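Local coordinates for protein aminopeptidase YwaD (Bacillus subtilis, PDB 6HC6) that cleaves single residues from the N-terminus of peptides, among them arginine, lysine and leucine, as a secreted two-zinc aminopeptidase of the M28 family, at residues Q90-P95 with F291-L296; A67-S72 with T226-I231; P61-T66 with S253-P258. One frame throughout, in Å; residues are numbered along the deposited sequence.

All three contacts lie near the zinc site, their centres 8 to 12 Å apart, yet join different elements with different chemistry. Contact 2 is the most buried and the most polar, a lysine and a glutamate of helix 67-82 bonded to strand 226-234. Contact 1, partly buried, is apolar: strand 86-93, paired with strand 226-234 at the edge of the same sheet, meets the loop that carries zinc ligand E295. Contact 3, also partly buried, joins two loops through backbone bonds, a serine hydroxyl, one arginine and isoleucine-proline packing. V254 of contact 3 packs on E295 of contact 1, A64 touches both A293 and L296, and E69 bonds to A293 N and G65 N, drawing the three together.

Contact 1 (Q90-P95 with F291-L296); sequences QRFNIP and FGAEEL. With ZN (zinc ion), chain E.
F92 presents the edge of its ring, not a face, to the loop 291-296: CE2 lies 3.9 Å from A293 CB, and CZ comes within 3.8 Å of G292 O, both partners near the ring plane. CG of F92 sits between its own backbone N and carbonyl carbon (chi1 54°), which carries the ring off the strand toward the loop, where the ring of H303 also meets it. I94 comes to the same methyl by its shorter branch, CG2 standing 4.1 Å from A293 CB. Its longer branch runs on to L296, and the two side chains cross at about a right angle, with I94 CD1 4.0 Å from L296 CD1. P95 adds a looser touch on the same leucine methyl through CD. Strand 86-93 is one of the two edge strands of the mixed sheet, and the loop, which follows strand 285-291 two places further in, carries one of the zinc ligands. E295, whose side chain bends at chi2 (-75°), grips a zinc ion with both carboxylate oxygens, OE1 at 2.3 Å and OE2 at 2.2 Å from the metal; D262, H401 and E452 complete the protein ligands. E294 turns its CB away from 90-95, and its OE2 accepts a 2.7 Å hydrogen bond from the zinc-bound water, consistent with the general-base glutamate that precedes the metal ligand in related M28 aminopeptidases.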
ATOM      1  N   GLN A  90      -5.394   6.962  15.845  1.00 26.41           N
ATOM      2  CA  GLN A  90      -4.773   8.207  15.419  1.00 29.15           C
ATOM      3  C   GLN A  90      -5.365   8.597  14.068  1.00 31.81           C
ATOM      4  O   GLN A  90      -5.115   7.929  13.065  1.00 24.72           O
ATOM      5  CB  GLN A  90      -3.257   8.045  15.332  1.00 25.71           C
ATOM      6  CG  GLN A  90      -2.529   9.241  14.760  1.00 23.87           C
ATOM      7  CD  GLN A  90      -1.030   9.012  14.686  1.00 27.36           C
ATOM      8  OE1 GLN A  90      -0.557   8.185  13.910  1.00 26.73           O
ATOM      9  NE2 GLN A  90      -0.276   9.745  15.504  1.00 28.15           N
ATOM     10  N   ARG A  91      -6.119   9.694  14.035  1.00 29.54           N
ATOM     11  CA  ARG A  91      -6.778  10.122  12.804  1.00 29.33           C
ATOM     12  C   ARG A  91      -5.948  11.162  12.053  1.00 26.15           C
ATOM     13  O   ARG A  91      -5.192  11.930  12.648  1.00 29.46           O
ATOM     14  CB  ARG A  91      -8.165  10.686  13.122  1.00 30.27           C
ATOM     15  CG  ARG A  91      -9.016   9.720  13.922  1.00 36.07           C
ATOM     16  CD  ARG A  91     -10.472  10.168  14.021  1.00 44.32           C
ATOM     17  NE  ARG A  91     -11.252   9.233  14.829  1.00 44.38           N
ATOM     18  CZ  ARG A  91     -11.781   8.102  14.372  1.00 46.06           C
ATOM     19  NH1 ARG A  91     -11.638   7.760  13.098  1.00 40.14           N
ATOM     20  NH2 ARG A  91     -12.464   7.313  15.191  1.00 58.11           N
ATOM     21  N   PHE A  92      -6.080  11.172  10.726  1.00 27.30           N
ATOM     22  CA  PHE A  92      -5.354  12.148   9.922  1.00 28.63           C
ATOM     23  C   PHE A  92      -6.109  12.410   8.629  1.00 23.85           C
ATOM     24  O   PHE A  92      -6.804  11.533   8.116  1.00 24.54           O
ATOM     25  CB  PHE A  92      -3.927  11.679   9.609  1.00 22.90           C
ATOM     26  CG  PHE A  92      -3.856  10.329   8.964  1.00 23.95           C
ATOM     27  CD1 PHE A  92      -3.836   9.167   9.738  1.00 22.81           C
ATOM     28  CD2 PHE A  92      -3.771  10.211   7.582  1.00 22.35           C
ATOM     29  CE1 PHE A  92      -3.761   7.907   9.137  1.00 21.14           C
ATOM     30  CE2 PHE A  92      -3.694   8.951   6.968  1.00 20.99           C
ATOM     31  CZ  PHE A  92      -3.699   7.803   7.743  1.00 22.61           C
ATOM     32  N   ASN A  93      -5.966  13.628   8.110  1.00 25.61           N
ATOM     33  CA  ASN A  93      -6.619  13.994   6.862  1.00 27.74           C
ATOM     34  C   ASN A  93      -5.892  13.380   5.669  1.00 25.66           C
ATOM     35  O   ASN A  93      -4.670  13.205   5.674  1.00 25.64           O
ATOM     36  CB  ASN A  93      -6.668  15.513   6.692  1.00 26.42           C
ATOM     37  CG  ASN A  93      -7.446  16.205   7.793  1.00 30.73           C
ATOM     38  OD1 ASN A  93      -8.270  15.595   8.471  1.00 32.16           O
ATOM     39  ND2 ASN A  93      -7.200  17.498   7.961  1.00 35.87           N
ATOM     40  N   ILE A  94      -6.659  13.040   4.640  1.00 21.00           N
ATOM     41  CA  ILE A  94      -6.070  12.533   3.401  1.00 19.17           C
ATOM     42  C   ILE A  94      -6.687  13.298   2.234  1.00 26.75           C
ATOM     43  O   ILE A  94      -7.673  14.025   2.435  1.00 25.13           O
ATOM     44  CB  ILE A  94      -6.278  11.017   3.245  1.00 19.38           C
ATOM     45  CG1 ILE A  94      -7.759  10.687   3.078  1.00 21.65           C
ATOM     46  CG2 ILE A  94      -5.626  10.235   4.391  1.00 21.28           C
ATOM     47  CD1 ILE A  94      -8.019   9.218   2.827  1.00 23.48           C
ATOM     48  N   PRO A  95      -6.155  13.182   1.013  1.00 26.25           N
ATOM     49  CA  PRO A  95      -6.692  13.978  -0.101  1.00 28.78           C
ATOM     50  C   PRO A  95      -8.137  13.636  -0.445  1.00 30.40           C
ATOM     51  O   PRO A  95      -8.668  12.582  -0.093  1.00 28.71           O
ATOM     52  CB  PRO A  95      -5.764  13.625  -1.267  1.00 29.28           C
ATOM     53  CG  PRO A  95      -4.498  13.217  -0.621  1.00 32.05           C
ATOM     54  CD  PRO A  95      -4.911  12.490   0.621  1.00 22.91           C
ATOM     55  N   PHE A 291      -1.510   0.557   9.819  1.00 15.13           N
ATOM     56  CA  PHE A 291      -1.445   1.852   9.158  1.00 16.48           C
ATOM     57  C   PHE A 291      -2.579   1.998   8.159  1.00 16.85           C
ATOM     58  O   PHE A 291      -2.790   1.116   7.332  1.00 17.48           O
ATOM     59  CB  PHE A 291      -0.119   2.021   8.415  1.00 16.05           C
ATOM     60  CG  PHE A 291       1.053   2.287   9.313  1.00 16.73           C
ATOM     61  CD1 PHE A 291       1.053   3.369  10.182  1.00 19.06           C
ATOM     62  CD2 PHE A 291       2.166   1.467   9.258  1.00 16.24           C
ATOM     63  CE1 PHE A 291       2.144   3.600  11.019  1.00 17.10           C
ATOM     64  CE2 PHE A 291       3.257   1.704  10.074  1.00 17.12           C
ATOM     65  CZ  PHE A 291       3.243   2.771  10.955  1.00 18.84           C
ATOM     66  N   GLY A 292      -3.269   3.134   8.191  1.00 18.45           N
ATOM     67  CA  GLY A 292      -4.244   3.404   7.155  1.00 16.75           C
ATOM     68  C   GLY A 292      -3.613   4.085   5.953  1.00 17.14           C
ATOM     69  O   GLY A 292      -2.500   4.587   6.018  1.00 15.99           O
ATOM     70  N   ALA A 293      -4.337   4.075   4.834  1.00 16.58           N
ATOM     71  CA  ALA A 293      -4.012   4.927   3.679  1.00 19.45           C
ATOM     72  C   ALA A 293      -2.591   4.715   3.150  1.00 18.00           C
ATOM     73  O   ALA A 293      -1.961   5.640   2.635  1.00 17.11           O
ATOM     74  CB  ALA A 293      -4.224   6.412   4.004  1.00 17.79           C
ATOM     75  N   GLU A 294      -2.067   3.498   3.236  1.00 17.57           N
ATOM     76  CA  GLU A 294      -0.761   3.247   2.621  1.00 16.71           C
ATOM     77  C   GLU A 294      -0.809   3.324   1.098  1.00 16.00           C
ATOM     78  O   GLU A 294       0.186   3.695   0.464  1.00 15.43           O
ATOM     79  CB  GLU A 294      -0.254   1.873   3.043  1.00 15.47           C
ATOM     80  CG  GLU A 294       1.155   1.505   2.556  1.00 17.92           C
ATOM     81  CD  GLU A 294       1.206   0.974   1.138  1.00 23.95           C
ATOM     82  OE1 GLU A 294       2.298   1.043   0.529  1.00 21.41           O
ATOM     83  OE2 GLU A 294       0.163   0.523   0.617  1.00 17.11           O
ATOM     84  N   GLU A 295      -1.933   2.947   0.493  1.00 15.15           N
ATOM     85  CA  GLU A 295      -1.956   2.825  -0.956  1.00 17.05           C
ATOM     86  C   GLU A 295      -1.952   4.184  -1.630  1.00 21.06           C
ATOM     87  O   GLU A 295      -1.704   4.259  -2.834  1.00 18.70           O
ATOM     88  CB  GLU A 295      -3.174   2.000  -1.419  1.00 17.81           C
ATOM     89  CG  GLU A 295      -3.204   0.538  -0.921  1.00 13.45           C
ATOM     90  CD  GLU A 295      -2.211  -0.391  -1.663  1.00 17.24           C
ATOM     91  OE1 GLU A 295      -1.342   0.090  -2.415  1.00 15.80           O
ATOM     92  OE2 GLU A 295      -2.300  -1.615  -1.457  1.00 15.05           O
ATOM     93  N   LEU A 296      -2.194   5.248  -0.874  1.00 15.26           N
ATOM     94  CA  LEU A 296      -2.150   6.601  -1.397  1.00 19.28           C
ATOM     95  C   LEU A 296      -0.769   7.220  -1.287  1.00 26.17           C
ATOM     96  O   LEU A 296      -0.608   8.399  -1.623  1.00 23.99           O
ATOM     97  CB  LEU A 296      -3.161   7.477  -0.658  1.00 18.46           C
ATOM     98  CG  LEU A 296      -4.627   7.103  -0.856  1.00 21.51           C
ATOM     99  CD1 LEU A 296      -5.479   8.102  -0.078  1.00 22.96           C
ATOM    100  CD2 LEU A 296      -4.960   7.192  -2.346  1.00 28.46           C
TER
HETATM  101 ZN    ZN E 502      -0.582  -2.109  -2.694  1.00 21.49          ZN
HETATM  102  O   HOH W   1       0.623  -1.784  -0.755  1.00 18.72           O

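Contact 2 (A67-S72 with T226-I231); sequences AAEKKS and TSQNII
E69 and K70, in the first turn of helix 67-82, fasten that helix by polar side chains to strand 226-234 of the central sheet in the M28 catalytic domain. S227 OG donates to E69 OE2 at 2.7 Å, approaching from above the carboxylate plane, 41° out of it. The chain of E69 is extended beyond CG, which lets it span the gap, and its other oxygen takes the N-H of A293. K70 reaches the strand by its end: NZ donates to T226 OG1 (2.8 Å) and to Q228 OE1 (3.0 Å), the latter in the carbonyl plane on a lone pair, with a weak third bond to T226 O. The Q228 amide also lies beside E69, its plane 80° from the carboxylate, and Q228 NE2 donates to a water at 3.0 Å. Bends at chi2 and chi4 fold the lysine across T226 and Q228, each at about a right angle. The segments run 20° from parallel, their axes 8.8 Å apart. Further along, I230 packs on A73 and A77 of the same helix, S72 turns to L55 and I59 of helix 45-59, and the strand lies between strands 86-93 and 285-291.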
ATOM      1  N   ALA A  67     -15.872   4.027   4.282  1.00 25.75           N
ATOM      2  CA  ALA A  67     -16.512   3.339   5.389  1.00 25.62           C
ATOM      3  C   ALA A  67     -15.909   1.959   5.633  1.00 25.09           C
ATOM      4  O   ALA A  67     -15.805   1.524   6.788  1.00 25.38           O
ATOM      5  CB  ALA A  67     -18.014   3.242   5.118  1.00 28.39           C
ATOM      6  N   ALA A  68     -15.489   1.262   4.573  1.00 24.94           N
ATOM      7  CA  ALA A  68     -14.878  -0.052   4.763  1.00 23.42           C
ATOM      8  C   ALA A  68     -13.566   0.051   5.531  1.00 25.81           C
ATOM      9  O   ALA A  68     -13.263  -0.799   6.375  1.00 23.39           O
ATOM     10  CB  ALA A  68     -14.642  -0.735   3.416  1.00 27.29           C
ATOM     11  N   GLU A  69     -12.761   1.072   5.242  1.00 21.83           N
ATOM     12  CA  GLU A  69     -11.529   1.220   6.004  1.00 23.44           C
ATOM     13  C   GLU A  69     -11.836   1.571   7.456  1.00 24.61           C
ATOM     14  O   GLU A  69     -11.180   1.064   8.371  1.00 26.05           O
ATOM     15  CB  GLU A  69     -10.611   2.268   5.369  1.00 21.29           C
ATOM     16  CG  GLU A  69      -9.187   2.255   5.964  1.00 19.63           C
ATOM     17  CD  GLU A  69      -8.351   3.460   5.583  1.00 21.10           C
ATOM     18  OE1 GLU A  69      -7.153   3.276   5.271  1.00 22.02           O
ATOM     19  OE2 GLU A  69      -8.866   4.598   5.617  1.00 24.80           O
ATOM     20  N   LYS A  70     -12.850   2.404   7.686  1.00 22.70           N
ATOM     21  CA  LYS A  70     -13.190   2.760   9.061  1.00 20.37           C
ATOM     22  C   LYS A  70     -13.729   1.551   9.820  1.00 28.20           C
ATOM     23  O   LYS A  70     -13.371   1.335  10.984  1.00 24.00           O
ATOM     24  CB  LYS A  70     -14.176   3.932   9.064  1.00 33.62           C
ATOM     25  CG  LYS A  70     -13.415   5.275   8.985  1.00 35.90           C
ATOM     26  CD  LYS A  70     -14.086   6.339   8.150  1.00 45.10           C
ATOM     27  CE  LYS A  70     -13.077   7.406   7.687  1.00 39.45           C
ATOM     28  NZ  LYS A  70     -12.334   8.070   8.809  1.00 29.45           N
ATOM     29  N   LYS A  71     -14.571   0.740   9.171  1.00 26.12           N
ATOM     30  CA  LYS A  71     -15.044  -0.500   9.784  1.00 25.06           C
ATOM     31  C   LYS A  71     -13.874  -1.407  10.138  1.00 25.61           C
ATOM     32  O   LYS A  71     -13.849  -2.019  11.215  1.00 26.09           O
ATOM     33  CB  LYS A  71     -16.003  -1.214   8.826  1.00 31.69           C
ATOM     34  CG  LYS A  71     -16.888  -2.267   9.453  1.00 42.84           C
ATOM     35  CD  LYS A  71     -18.221  -2.339   8.722  1.00 50.59           C
ATOM     36  CE  LYS A  71     -19.116  -3.431   9.286  1.00 56.63           C
ATOM     37  NZ  LYS A  71     -18.718  -4.777   8.779  1.00 56.48           N
ATOM     38  N   SER A  72     -12.887  -1.495   9.240  1.00 24.32           N
ATOM     39  CA  SER A  72     -11.712  -2.318   9.499  1.00 21.43           C
ATOM     40  C   SER A  72     -10.922  -1.801  10.689  1.00 23.56           C
ATOM     41  O   SER A  72     -10.402  -2.591  11.487  1.00 22.78           O
ATOM     42  CB  SER A  72     -10.814  -2.357   8.259  1.00 18.76           C
ATOM     43  OG  SER A  72     -11.531  -2.824   7.148  1.00 24.84           O
ATOM     44  N   THR A 226     -10.689  11.339   5.598  1.00 21.81           N
ATOM     45  CA  THR A 226      -9.778  11.057   6.693  1.00 21.77           C
ATOM     46  C   THR A 226      -9.507   9.564   6.745  1.00 20.06           C
ATOM     47  O   THR A 226     -10.329   8.752   6.320  1.00 22.78           O
ATOM     48  CB  THR A 226     -10.341  11.506   8.046  1.00 26.27           C
ATOM     49  OG1 THR A 226     -11.517  10.744   8.348  1.00 34.38           O
ATOM     50  CG2 THR A 226     -10.693  12.978   8.023  1.00 26.50           C
ATOM     51  N   SER A 227      -8.347   9.213   7.278  1.00 21.11           N
ATOM     52  CA  SER A 227      -8.039   7.819   7.549  1.00 18.26           C
ATOM     53  C   SER A 227      -7.550   7.720   8.984  1.00 22.71           C
ATOM     54  O   SER A 227      -7.640   8.693   9.737  1.00 25.59           O
ATOM     55  CB  SER A 227      -7.003   7.286   6.568  1.00 19.75           C
ATOM     56  OG  SER A 227      -6.788   5.892   6.768  1.00 18.21           O
ATOM     57  N   GLN A 228      -7.038   6.559   9.386  1.00 21.81           N
ATOM     58  CA  GLN A 228      -6.587   6.446  10.760  1.00 21.69           C
ATOM     59  C   GLN A 228      -5.599   5.301  10.876  1.00 17.87           C
ATOM     60  O   GLN A 228      -5.587   4.372  10.063  1.00 21.60           O
ATOM     61  CB  GLN A 228      -7.752   6.243  11.734  1.00 22.53           C
ATOM     62  CG  GLN A 228      -8.702   5.115  11.356  1.00 24.27           C
ATOM     63  CD  GLN A 228      -9.557   5.461  10.154  1.00 22.19           C
ATOM     64  OE1 GLN A 228     -10.102   6.562  10.059  1.00 28.04           O
ATOM     65  NE2 GLN A 228      -9.639   4.537   9.200  1.00 23.98           N
ATOM     66  N   ASN A 229      -4.763   5.399  11.901  1.00 20.49           N
ATOM     67  CA  ASN A 229      -3.859   4.336  12.297  1.00 20.91           C
ATOM     68  C   ASN A 229      -4.366   3.769  13.613  1.00 25.00           C
ATOM     69  O   ASN A 229      -4.972   4.485  14.418  1.00 22.41           O
ATOM     70  CB  ASN A 229      -2.426   4.852  12.485  1.00 18.00           C
ATOM     71  CG  ASN A 229      -1.879   5.523  11.245  1.00 21.56           C
ATOM     72  OD1 ASN A 229      -2.104   5.057  10.132  1.00 20.55           O
ATOM     73  ND2 ASN A 229      -1.157   6.620  11.427  1.00 22.96           N
ATOM     74  N   ILE A 230      -4.138   2.482  13.818  1.00 19.23           N
ATOM     75  CA  ILE A 230      -4.524   1.814  15.059  1.00 19.04           C
ATOM     76  C   ILE A 230      -3.250   1.335  15.727  1.00 21.55           C
ATOM     77  O   ILE A 230      -2.519   0.512  15.160  1.00 21.84           O
ATOM     78  CB  ILE A 230      -5.499   0.655  14.811  1.00 20.58           C
ATOM     79  CG1 ILE A 230      -6.722   1.158  14.041  1.00 23.59           C
ATOM     80  CG2 ILE A 230      -5.950   0.047  16.141  1.00 20.14           C
ATOM     81  CD1 ILE A 230      -6.640   0.928  12.575  1.00 27.60           C
ATOM     82  N   ILE A 231      -2.978   1.856  16.919  1.00 19.79           N
ATOM     83  CA  ILE A 231      -1.718   1.632  17.603  1.00 20.28           C
ATOM     84  C   ILE A 231      -2.007   0.883  18.891  1.00 23.28           C
ATOM     85  O   ILE A 231      -2.697   1.408  19.769  1.00 24.71           O
ATOM     86  CB  ILE A 231      -0.998   2.954  17.900  1.00 21.29           C
ATOM     87  CG1 ILE A 231      -0.872   3.792  16.614  1.00 23.99           C
ATOM     88  CG2 ILE A 231       0.347   2.663  18.550  1.00 20.84           C
ATOM     89  CD1 ILE A 231      -0.881   5.295  16.894  1.00 31.21           C
TER
HETATM   90  O   HOH W   2     -10.839   5.547   6.690  1.00 34.58           O

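Contact 3 (P61-T66 with S253-P258); sequences PRIAGT and SVPFSP
The backbones of R62 and S253 run past each other with S253 N donating to R62 O at 2.9 Å, just ahead of a type II turn in each segment, I63 to T66 and V254 to S257. The return bond is made by a side chain: R62 N points almost straight at S253 OG (2.9 Å, 175°). That hydroxyl, set between its own backbone N and carbonyl carbon (chi1 72°), donates in turn to S257 O at 2.9 Å and closes its own loop. The same S257 O receives a CA-H...O contact from P61, whose ring lies along the S257-P258 link. These loops follow helix 45-59 and strand 244-250, and the second runs between zinc ligands H250 and D262; V254 turns away from P61-T66 to pack on E295 and H401. The R62 chain bends at chi3 and lays one guanidinium face over S253 CB, while NH1 donates to P258 O (2.8 Å), a partner 18° out of the guanidinium plane. NE and NH2 take the carbonyls of Y251 and G259. A leucine here has no guanidinium and would probably leave the carbonyls of P258, Y251 and G259 without their shared donor, with the 253-258 loop less firmly held. I63 crosses P255 at about a right angle, its CD1 3.7 Å from P255 CB, and a water links A64 N to S253 O.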
ATOM      1  N   PRO A  61     -12.983  -4.811  -0.153  1.00 22.48           N
ATOM      2  CA  PRO A  61     -12.014  -3.744  -0.441  1.00 21.15           C
ATOM      3  C   PRO A  61     -12.064  -2.667   0.634  1.00 26.32           C
ATOM      4  O   PRO A  61     -13.137  -2.276   1.093  1.00 28.10           O
ATOM      5  CB  PRO A  61     -12.471  -3.210  -1.803  1.00 22.97           C
ATOM      6  CG  PRO A  61     -13.093  -4.394  -2.464  1.00 27.23           C
ATOM      7  CD  PRO A  61     -13.721  -5.225  -1.352  1.00 20.97           C
ATOM      8  N   ARG A  62     -10.893  -2.208   1.056  1.00 19.79           N
ATOM      9  CA  ARG A  62     -10.774  -1.253   2.160  1.00 19.67           C
ATOM     10  C   ARG A  62     -10.069  -0.007   1.638  1.00 19.10           C
ATOM     11  O   ARG A  62      -8.913   0.264   1.963  1.00 17.91           O
ATOM     12  CB  ARG A  62     -10.038  -1.891   3.333  1.00 17.26           C
ATOM     13  CG  ARG A  62     -10.747  -3.158   3.837  1.00 21.74           C
ATOM     14  CD  ARG A  62      -9.901  -3.934   4.839  1.00 19.20           C
ATOM     15  NE  ARG A  62      -8.575  -4.261   4.317  1.00 17.06           N
ATOM     16  CZ  ARG A  62      -8.352  -5.225   3.429  1.00 18.08           C
ATOM     17  NH1 ARG A  62      -9.366  -5.942   2.970  1.00 18.65           N
ATOM     18  NH2 ARG A  62      -7.116  -5.463   2.993  1.00 18.00           N
ATOM     19  N   ILE A  63     -10.775   0.740   0.794  1.00 18.37           N
ATOM     20  CA  ILE A  63     -10.186   1.902   0.151  1.00 18.97           C
ATOM     21  C   ILE A  63      -9.973   2.989   1.192  1.00 21.31           C
ATOM     22  O   ILE A  63     -10.867   3.279   2.004  1.00 20.24           O
ATOM     23  CB  ILE A  63     -11.084   2.392  -0.991  1.00 21.41           C
ATOM     24  CG1 ILE A  63     -11.182   1.339  -2.095  1.00 23.57           C
ATOM     25  CG2 ILE A  63     -10.579   3.686  -1.546  1.00 20.93           C
ATOM     26  CD1 ILE A  63     -12.384   1.580  -2.996  1.00 26.34           C
ATOM     27  N   ALA A  64      -8.784   3.590   1.176  1.00 19.05           N
ATOM     28  CA  ALA A  64      -8.463   4.651   2.134  1.00 17.59           C
ATOM     29  C   ALA A  64      -9.554   5.714   2.182  1.00 21.06           C
ATOM     30  O   ALA A  64      -9.993   6.226   1.146  1.00 21.26           O
ATOM     31  CB  ALA A  64      -7.127   5.299   1.769  1.00 20.25           C
ATOM     32  N   GLY A  65      -9.970   6.061   3.397  1.00 19.01           N
ATOM     33  CA  GLY A  65     -10.986   7.079   3.602  1.00 20.80           C
ATOM     34  C   GLY A  65     -12.415   6.581   3.565  1.00 27.34           C
ATOM     35  O   GLY A  65     -13.329   7.340   3.908  1.00 25.79           O
ATOM     36  N   THR A  66     -12.649   5.332   3.188  1.00 23.39           N
ATOM     37  CA  THR A  66     -14.023   4.891   3.004  1.00 23.02           C
ATOM     38  C   THR A  66     -14.550   4.204   4.256  1.00 26.54           C
ATOM     39  O   THR A  66     -13.806   3.842   5.168  1.00 27.60           O
ATOM     40  CB  THR A  66     -14.139   3.945   1.805  1.00 25.03           C
ATOM     41  OG1 THR A  66     -13.429   2.737   2.091  1.00 24.39           O
ATOM     42  CG2 THR A  66     -13.563   4.585   0.564  1.00 28.43           C
ATOM     43  N   SER A 253      -6.600  -1.225   1.154  1.00 15.57           N
ATOM     44  CA  SER A 253      -6.350  -1.884  -0.126  1.00 15.48           C
ATOM     45  C   SER A 253      -6.756  -0.944  -1.251  1.00 17.56           C
ATOM     46  O   SER A 253      -7.404   0.079  -1.022  1.00 17.65           O
ATOM     47  CB  SER A 253      -7.096  -3.219  -0.242  1.00 19.77           C
ATOM     48  OG  SER A 253      -8.484  -3.009  -0.397  1.00 20.46           O
ATOM     49  N   VAL A 254      -6.377  -1.297  -2.477  1.00 14.19           N
ATOM     50  CA  VAL A 254      -6.692  -0.462  -3.643  1.00 18.07           C
ATOM     51  C   VAL A 254      -8.125  -0.736  -4.091  1.00 21.30           C
ATOM     52  O   VAL A 254      -8.690  -1.799  -3.781  1.00 19.06           O
ATOM     53  CB  VAL A 254      -5.701  -0.692  -4.802  1.00 18.88           C
ATOM     54  CG1 VAL A 254      -4.248  -0.433  -4.358  1.00 17.11           C
ATOM     55  CG2 VAL A 254      -5.855  -2.100  -5.374  1.00 19.73           C
ATOM     56  N   PRO A 255      -8.759   0.204  -4.791  1.00 18.32           N
ATOM     57  CA  PRO A 255     -10.131  -0.018  -5.252  1.00 20.01           C
ATOM     58  C   PRO A 255     -10.279  -1.317  -6.031  1.00 17.92           C
ATOM     59  O   PRO A 255      -9.395  -1.711  -6.793  1.00 18.74           O
ATOM     60  CB  PRO A 255     -10.399   1.202  -6.140  1.00 25.35           C
ATOM     61  CG  PRO A 255      -9.581   2.279  -5.541  1.00 23.51           C
ATOM     62  CD  PRO A 255      -8.303   1.580  -5.065  1.00 21.62           C
ATOM     63  N   PHE A 256     -11.417  -1.977  -5.825  1.00 18.76           N
ATOM     64  CA  PHE A 256     -11.833  -3.222  -6.464  1.00 22.36           C
ATOM     65  C   PHE A 256     -11.019  -4.414  -6.010  1.00 22.13           C
ATOM     66  O   PHE A 256     -11.278  -5.521  -6.478  1.00 24.95           O
ATOM     67  CB  PHE A 256     -11.783  -3.161  -7.997  1.00 28.97           C
ATOM     68  CG  PHE A 256     -12.486  -1.965  -8.564  1.00 35.40           C
ATOM     69  CD1 PHE A 256     -13.871  -1.877  -8.507  1.00 34.24           C
ATOM     70  CD2 PHE A 256     -11.764  -0.920  -9.117  1.00 31.96           C
ATOM     71  CE1 PHE A 256     -14.529  -0.770  -9.017  1.00 39.93           C
ATOM     72  CE2 PHE A 256     -12.410   0.190  -9.625  1.00 40.64           C
ATOM     73  CZ  PHE A 256     -13.795   0.266  -9.571  1.00 42.47           C
ATOM     74  N   SER A 257     -10.053  -4.234  -5.114  1.00 21.97           N
ATOM     75  CA  SER A 257      -9.305  -5.392  -4.631  1.00 20.37           C
ATOM     76  C   SER A 257      -9.742  -5.744  -3.219  1.00 14.99           C
ATOM     77  O   SER A 257      -9.679  -4.884  -2.332  1.00 19.00           O
ATOM     78  CB  SER A 257      -7.805  -5.105  -4.639  1.00 20.69           C
ATOM     79  OG  SER A 257      -7.085  -6.090  -3.904  1.00 20.43           O
ATOM     80  N   PRO A 258     -10.163  -6.987  -2.960  1.00 15.94           N
ATOM     81  CA  PRO A 258     -10.401  -7.401  -1.570  1.00 15.43           C
ATOM     82  C   PRO A 258      -9.170  -7.282  -0.698  1.00 23.84           C
ATOM     83  O   PRO A 258      -9.304  -7.342   0.529  1.00 20.16           O
ATOM     84  CB  PRO A 258     -10.841  -8.868  -1.691  1.00 16.57           C
ATOM     85  CG  PRO A 258     -11.256  -9.046  -3.158  1.00 19.85           C
ATOM     86  CD  PRO A 258     -10.402  -8.072  -3.927  1.00 21.10           C
TER
HETATM   87  O   HOH W   3      -6.545   2.473  -0.118  1.00 16.83           O